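PDB 3CM0: adenylate kinase from Thermus thermophilus, which catalyses the reversible transfer of the terminal phosphate between ATP and AMP, giving two ADP and helping to keep the cell's adenine nucleotides in balance. Local coordinates for residues 67-72 with 83-88. Numbering follows the deposited sequence.
Sequences LILELI and DGFPRT
The ring of F85 has I72 CD1 over one face, 4.0 Å from the ring centroid in a CH-pi contact, and P86 CB off-centre over the other. Its rim is ringed too: L69 CD2 sits beside CZ at 3.9 Å, close to the ring plane, and R87 NH1 lies in that plane at another edge. I68 reaches the ring obliquely, CG2 to F85 CE2 at 3.7 Å. F85 gets into this pocket because its CG is anti to the backbone N (chi1 -171°), which drives the ring out of the loop toward helix 65-75. I68 divides its work between two branches: while CG2 meets the phenyl ring, CD1 touches the edge of the R87 guanidinium, 3.8 Å from NH2. A bend at chi3 (-71°) turns the R87 guanidinium so that NH2 faces I68 while NH1 donates to G84 O at 3.1 Å in a rather bent bond (N-H...O 137°). With an alanine in place of F85, the ends of I68, L69 and I72 would probably lose their common partner, and a gap would open between helix and loop. Q91, from helix 89-101, packs against F85 and accepts a bond from R87 N. D83 to R87, with a cis peptide before P86, form the DGFPR signature of adenylate kinases, here running from strand 79-83 of the P-loop CORE domain into a loop predicted to bind AMP.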
ATOM      1  N   LEU A  67      17.021   4.910  -2.873  1.00 19.96           N
ATOM      2  CA  LEU A  67      17.355   3.608  -2.318  1.00 21.01           C
ATOM      3  C   LEU A  67      16.101   2.732  -2.260  1.00 20.01           C
ATOM      4  O   LEU A  67      16.143   1.540  -2.529  1.00 15.45           O
ATOM      5  CB  LEU A  67      17.959   3.805  -0.924  1.00 27.94           C
ATOM      6  CG  LEU A  67      18.413   2.511  -0.262  1.00 34.58           C
ATOM      7  CD1 LEU A  67      19.377   1.803  -1.192  1.00 27.49           C
ATOM      8  CD2 LEU A  67      19.071   2.823   1.070  1.00 43.42           C
ATOM      9  N   ILE A  68      14.963   3.320  -1.908  1.00 18.53           N
ATOM     10  CA  ILE A  68      13.720   2.559  -1.867  1.00 15.17           C
ATOM     11  C   ILE A  68      13.392   2.021  -3.282  1.00 10.16           C
ATOM     12  O   ILE A  68      13.009   0.875  -3.444  1.00 12.84           O
ATOM     13  CB  ILE A  68      12.552   3.479  -1.404  1.00 18.85           C
ATOM     14  CG1 ILE A  68      12.805   3.924   0.045  1.00 22.60           C
ATOM     15  CG2 ILE A  68      11.219   2.756  -1.552  1.00 17.74           C
ATOM     16  CD1 ILE A  68      11.768   4.885   0.568  1.00 32.67           C
ATOM     17  N   LEU A  69      13.501   2.877  -4.291  1.00 11.04           N
ATOM     18  CA  LEU A  69      13.221   2.432  -5.653  1.00 12.09           C
ATOM     19  C   LEU A  69      14.258   1.386  -6.106  1.00 16.21           C
ATOM     20  O   LEU A  69      13.919   0.484  -6.841  1.00 14.76           O
ATOM     21  CB  LEU A  69      13.200   3.623  -6.618  1.00 15.37           C
ATOM     22  CG  LEU A  69      11.840   4.368  -6.747  1.00 14.36           C
ATOM     23  CD1 LEU A  69      10.888   3.500  -7.496  1.00 17.86           C
ATOM     24  CD2 LEU A  69      11.271   4.729  -5.367  1.00 14.24           C
ATOM     25  N   GLU A  70      15.511   1.525  -5.669  1.00 17.71           N
ATOM     26  CA  GLU A  70      16.535   0.524  -5.997  1.00 16.72           C
ATOM     27  C   GLU A  70      16.125  -0.849  -5.417  1.00 16.54           C
ATOM     28  O   GLU A  70      16.217  -1.890  -6.097  1.00 19.59           O
ATOM     29  CB  GLU A  70      17.894   0.943  -5.423  1.00 17.56           C
ATOM     30  CG  GLU A  70      18.963  -0.212  -5.474  1.00 22.20           C
ATOM     31  CD  GLU A  70      19.296  -0.620  -6.886  1.00 17.85           C
ATOM     32  OE1 GLU A  70      19.239   0.264  -7.769  1.00 17.65           O
ATOM     33  OE2 GLU A  70      19.643  -1.802  -7.129  1.00 19.16           O
ATOM     34  N   LEU A  71      15.676  -0.852  -4.159  1.00 15.65           N
ATOM     35  CA  LEU A  71      15.238  -2.098  -3.525  1.00 14.93           C
ATOM     36  C   LEU A  71      14.044  -2.698  -4.240  1.00 18.59           C
ATOM     37  O   LEU A  71      13.934  -3.906  -4.350  1.00 16.53           O
ATOM     38  CB  LEU A  71      14.887  -1.872  -2.059  1.00 15.34           C
ATOM     39  CG  LEU A  71      16.081  -1.613  -1.143  1.00 25.46           C
ATOM     40  CD1 LEU A  71      15.612  -1.367   0.282  1.00 31.07           C
ATOM     41  CD2 LEU A  71      17.036  -2.807  -1.203  1.00 26.63           C
ATOM     42  N   ILE A  72      13.112  -1.853  -4.686  1.00 14.69           N
ATOM     43  CA  ILE A  72      11.976  -2.380  -5.418  1.00 12.93           C
ATOM     44  C   ILE A  72      12.456  -2.997  -6.753  1.00 12.82           C
ATOM     45  O   ILE A  72      11.982  -4.080  -7.171  1.00 17.81           O
ATOM     46  CB  ILE A  72      10.937  -1.255  -5.679  1.00 16.49           C
ATOM     47  CG1 ILE A  72      10.305  -0.842  -4.347  1.00 16.68           C
ATOM     48  CG2 ILE A  72       9.862  -1.746  -6.675  1.00 12.10           C
ATOM     49  CD1 ILE A  72       9.410   0.437  -4.459  1.00 12.69           C
ATOM     50  N   ASP A  83       1.432  -2.397  -1.282  1.00 13.75           N
ATOM     51  CA  ASP A  83       0.417  -2.112  -0.270  1.00 20.81           C
ATOM     52  C   ASP A  83       1.191  -1.235   0.729  1.00 20.09           C
ATOM     53  O   ASP A  83       2.071  -1.716   1.427  1.00 37.07           O
ATOM     54  CB  ASP A  83      -0.019  -3.454   0.340  1.00 20.98           C
ATOM     55  CG  ASP A  83      -0.908  -3.298   1.544  1.00 31.32           C
ATOM     56  OD1 ASP A  83      -1.705  -2.339   1.573  1.00 27.85           O
ATOM     57  OD2 ASP A  83      -0.807  -4.154   2.449  1.00 33.78           O
ATOM     58  N   GLY A  84       0.893   0.045   0.762  1.00 26.76           N
ATOM     59  CA  GLY A  84       1.639   0.928   1.639  1.00 31.22           C
ATOM     60  C   GLY A  84       2.692   1.734   0.876  1.00 38.64           C
ATOM     61  O   GLY A  84       3.523   2.423   1.492  1.00 33.85           O
ATOM     62  N   PHE A  85       2.664   1.625  -0.460  1.00 32.17           N
ATOM     63  CA  PHE A  85       3.572   2.335  -1.364  1.00 22.95           C
ATOM     64  C   PHE A  85       2.890   2.453  -2.741  1.00 18.70           C
ATOM     65  O   PHE A  85       2.243   1.515  -3.191  1.00 17.10           O
ATOM     66  CB  PHE A  85       4.914   1.588  -1.502  1.00 21.37           C
ATOM     67  CG  PHE A  85       5.962   2.356  -2.238  1.00 20.32           C
ATOM     68  CD1 PHE A  85       6.084   2.241  -3.611  1.00 16.97           C
ATOM     69  CD2 PHE A  85       6.818   3.222  -1.557  1.00 19.49           C
ATOM     70  CE1 PHE A  85       7.037   2.980  -4.314  1.00 20.04           C
ATOM     71  CE2 PHE A  85       7.771   3.964  -2.249  1.00 18.89           C
ATOM     72  CZ  PHE A  85       7.879   3.840  -3.627  1.00 17.00           C
ATOM     73  N   PRO A  86       3.015   3.615  -3.431  1.00 12.71           N
ATOM     74  CA  PRO A  86       3.743   4.816  -3.007  1.00 12.77           C
ATOM     75  C   PRO A  86       3.009   5.596  -1.928  1.00 12.05           C
ATOM     76  O   PRO A  86       1.807   5.427  -1.737  1.00 16.39           O
ATOM     77  CB  PRO A  86       3.875   5.644  -4.301  1.00 11.61           C
ATOM     78  CG  PRO A  86       2.603   5.355  -5.021  1.00 11.94           C
ATOM     79  CD  PRO A  86       2.415   3.799  -4.765  1.00 13.21           C
ATOM     80  N   ARG A  87       3.768   6.429  -1.216  1.00 14.94           N
ATOM     81  CA  ARG A  87       3.202   7.274  -0.173  1.00 19.24           C
ATOM     82  C   ARG A  87       3.178   8.719  -0.664  1.00 20.61           C
ATOM     83  O   ARG A  87       2.386   9.514  -0.200  1.00 20.04           O
ATOM     84  CB  ARG A  87       4.041   7.190   1.114  1.00 16.10           C
ATOM     85  CG  ARG A  87       3.969   5.843   1.827  1.00 21.78           C
ATOM     86  CD  ARG A  87       4.899   5.824   3.046  1.00 32.89           C
ATOM     87  NE  ARG A  87       6.330   5.783   2.707  1.00 36.15           N
ATOM     88  CZ  ARG A  87       6.993   4.690   2.327  1.00 40.77           C
ATOM     89  NH1 ARG A  87       6.378   3.519   2.224  1.00 34.81           N
ATOM     90  NH2 ARG A  87       8.290   4.761   2.060  1.00 52.16           N
ATOM     91  N   THR A  88       4.054   9.055  -1.600  1.00 20.08           N
ATOM     92  CA  THR A  88       4.114  10.419  -2.112  1.00 17.45           C
ATOM     93  C   THR A  88       4.024  10.458  -3.619  1.00 19.59           C
ATOM     94  O   THR A  88       4.267   9.475  -4.300  1.00 16.70           O
ATOM     95  CB  THR A  88       5.435  11.095  -1.755  1.00 19.72           C
ATOM     96  OG1 THR A  88       6.494  10.466  -2.506  1.00 15.88           O
ATOM     97  CG2 THR A  88       5.741  10.946  -0.252  1.00 21.28           C
TER